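Long-range contact in C-type lectin domain family 4, member b1 (Mus musculus, PDB 6LFJ), which binds mannose through a calcium ion as a C-type lectin receptor and may modulate dendritic cell differentiation and immune reactivity: residues D99-V104 with W116-C121. Numbering follows the deposited sequence.
Sequences DNEKCV and WNDISC. With CA (calcium ion), chain C; MAN (alpha-D-mannopyranose), chain G.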
loop_
_atom_site.group_PDB
_atom_site.type_symbol
_atom_site.label_atom_id
_atom_site.label_comp_id
_atom_site.label_asym_id
_atom_site.label_seq_id
_atom_site.Cartn_x
_atom_site.Cartn_y
_atom_site.Cartn_z
ATOM N N ASP A 99 -1.997 6.201 24.869
ATOM C CA ASP A 99 -1.436 7.245 23.972
ATOM C C ASP A 99 0.076 7.384 24.207
ATOM O O ASP A 99 0.731 8.002 23.360
ATOM C CB ASP A 99 -2.182 8.570 24.089
ATOM C CG ASP A 99 -2.053 9.415 22.835
ATOM O OD1 ASP A 99 -2.146 8.832 21.739
ATOM O OD2 ASP A 99 -1.851 10.639 22.966
ATOM N N ASN A 100 0.638 6.784 25.266
ATOM C CA ASN A 100 2.105 6.814 25.512
ATOM C C ASN A 100 2.811 5.694 24.729
ATOM O O ASN A 100 4.033 5.728 24.677
ATOM C CB ASN A 100 2.439 6.729 26.999
ATOM C CG ASN A 100 3.705 7.484 27.329
ATOM O OD1 ASN A 100 4.049 8.458 26.657
ATOM N ND2 ASN A 100 4.401 7.040 28.361
ATOM N N GLU A 101 2.058 4.759 24.139
ATOM C CA GLU A 101 2.599 3.616 23.354
ATOM C C GLU A 101 2.446 3.935 21.857
ATOM O O GLU A 101 1.314 3.830 21.335
ATOM C CB GLU A 101 1.889 2.320 23.769
ATOM C CG GLU A 101 2.244 1.856 25.179
ATOM C CD GLU A 101 1.550 0.573 25.630
ATOM O OE1 GLU A 101 0.362 0.380 25.269
ATOM O OE2 GLU A 101 2.199 -0.251 26.330
ATOM N N LYS A 102 3.539 4.325 21.190
ATOM C CA LYS A 102 3.469 4.918 19.829
ATOM C C LYS A 102 3.907 3.916 18.751
ATOM O O LYS A 102 3.773 4.256 17.565
ATOM C CB LYS A 102 4.312 6.195 19.769
ATOM C CG LYS A 102 3.883 7.313 20.716
ATOM C CD LYS A 102 2.502 7.848 20.406
ATOM C CE LYS A 102 2.202 9.179 21.050
ATOM N NZ LYS A 102 0.746 9.446 21.058
ATOM N N CYS A 103 4.412 2.739 19.127
ATOM C CA CYS A 103 4.856 1.696 18.166
ATOM C C CYS A 103 3.997 0.439 18.334
ATOM O O CYS A 103 3.245 0.338 19.327
ATOM C CB CYS A 103 6.343 1.428 18.324
ATOM S SG CYS A 103 7.339 2.802 17.695
ATOM N N VAL A 104 4.047 -0.460 17.357
ATOM C CA VAL A 104 3.108 -1.613 17.309
ATOM C C VAL A 104 3.909 -2.896 17.132
ATOM O O VAL A 104 4.832 -2.929 16.295
ATOM C CB VAL A 104 2.052 -1.439 16.211
ATOM C CG1 VAL A 104 1.070 -2.598 16.158
ATOM C CG2 VAL A 104 1.317 -0.126 16.389
ATOM N N TRP A 116 -2.277 -7.353 17.189
ATOM C CA TRP A 116 -1.409 -6.175 17.367
ATOM C C TRP A 116 -1.565 -5.613 18.771
ATOM O O TRP A 116 -2.669 -5.681 19.358
ATOM C CB TRP A 116 -1.719 -5.092 16.347
ATOM C CG TRP A 116 -1.657 -5.498 14.910
ATOM C CD1 TRP A 116 -1.143 -6.625 14.337
ATOM C CD2 TRP A 116 -2.103 -4.674 13.828
ATOM N NE1 TRP A 116 -1.264 -6.563 12.969
ATOM C CE2 TRP A 116 -1.848 -5.373 12.631
ATOM C CE3 TRP A 116 -2.717 -3.419 13.770
ATOM C CZ2 TRP A 116 -2.177 -4.842 11.386
ATOM C CZ3 TRP A 116 -3.037 -2.894 12.536
ATOM C CH2 TRP A 116 -2.785 -3.605 11.364
ATOM N N ASN A 117 -0.477 -5.035 19.252
ATOM C CA ASN A 117 -0.403 -4.360 20.564
ATOM C C ASN A 117 0.416 -3.078 20.395
ATOM O O ASN A 117 1.535 -3.148 19.856
ATOM C CB ASN A 117 0.223 -5.274 21.616
ATOM C CG ASN A 117 0.366 -4.579 22.953
ATOM O OD1 ASN A 117 -0.477 -3.748 23.293
ATOM N ND2 ASN A 117 1.411 -4.913 23.706
ATOM N N ASP A 118 -0.109 -1.948 20.852
ATOM C CA ASP A 118 0.703 -0.712 20.947
ATOM C C ASP A 118 1.669 -0.874 22.122
ATOM O O ASP A 118 1.249 -1.383 23.189
ATOM C CB ASP A 118 -0.156 0.548 21.022
ATOM C CG ASP A 118 -1.114 0.636 22.188
ATOM O OD1 ASP A 118 -1.488 -0.419 22.732
ATOM O OD2 ASP A 118 -1.509 1.772 22.523
ATOM N N ILE A 119 2.926 -0.496 21.914
ATOM C CA ILE A 119 3.982 -0.599 22.965
ATOM C C ILE A 119 4.950 0.568 22.827
ATOM O O ILE A 119 4.915 1.273 21.812
ATOM C CB ILE A 119 4.762 -1.928 22.935
ATOM C CG1 ILE A 119 5.533 -2.135 21.627
ATOM C CG2 ILE A 119 3.863 -3.109 23.259
ATOM C CD1 ILE A 119 6.736 -3.045 21.806
ATOM N N SER A 120 5.754 0.763 23.862
ATOM C CA SER A 120 6.838 1.768 23.888
ATOM C C SER A 120 7.805 1.460 22.744
ATOM O O SER A 120 8.282 0.308 22.645
ATOM C CB SER A 120 7.527 1.780 25.221
ATOM O OG SER A 120 8.808 2.379 25.100
ATOM N N CYS A 121 8.071 2.458 21.906
ATOM C CA CYS A 121 9.024 2.383 20.772
ATOM C C CYS A 121 10.424 1.980 21.256
ATOM O O CYS A 121 11.183 1.408 20.446
ATOM C CB CYS A 121 9.060 3.722 20.047
ATOM S SG CYS A 121 7.474 4.122 19.264
HETATM CA CA CA C . -0.783 -1.661 24.495
HETATM C C1 MAN G . 1.458 -4.683 28.855
HETATM C C2 MAN G . 1.908 -3.880 27.616
HETATM C C3 MAN G . 0.712 -3.121 27.023
HETATM C C4 MAN G . -0.416 -4.057 26.747
HETATM C C5 MAN G . -0.781 -4.846 28.000
HETATM C C6 MAN G . -1.693 -6.020 27.624
HETATM O O2 MAN G . 2.466 -4.737 26.643
HETATM O O3 MAN G . 1.106 -2.497 25.847
HETATM O O4 MAN G . -1.553 -3.307 26.369
HETATM O O5 MAN G . 0.347 -5.525 28.544
HETATM O O6 MAN G . -2.296 -6.527 28.806
HETATM O O HOH W 1 6.375 4.994 22.447
HETATM O O HOH W 2 4.866 -0.347 26.421
#
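With chi1 at -69° E101 sets CG beside its own backbone N, and its extended chain carries the carboxylate past I119 to the calcium ion; D118, chi1 60°, tucks CG between its backbone N and carbonyl carbon and brings its carboxylate to the same ion. E101 OE1 lies 2.5 Å from the calcium. D118 grips it twice, through OD1 at 2.3 Å and through its own backbone O. E101 OE1 and D118 OD1 lie 3.2 Å apart, a closeness the shared cation probably makes tolerable. N117 is a further ligand, and E95 and S97 complete the protein's share. Mannose adds O3 and O4, and E101 OE2 comes within 2.5 Å of mannose O3, so one carboxylate serves metal and sugar together. A water donates to E101 OE2 and accepts from S120 N, just past the end of strand 113-119, and probably helps to fix the carboxylate, while R74 makes a salt bridge with D118 OD2 and probably helps hold its carboxylate in place. Behind the site the backbones pair antiparallel: I119 N donates to C103 O at 2.7 Å, and C103 N returns a bond to I119 O at 3.1 Å. V104 faces D118 as the next, non-hydrogen-bonded pair, and its CG1 packs 3.7 Å from W116 CB. C103 SG and C121 SG are joined in a disulfide, chi3 96°, which closes this end of the hairpin beside the site; a second water links K102 N with C121 N there. E101, N117 and D118, with E95, S97 and the calcium ion, form the primary sugar-binding site of a C-type lectin domain, in which vicinal hydroxyls of a mannose ligate the ion directly.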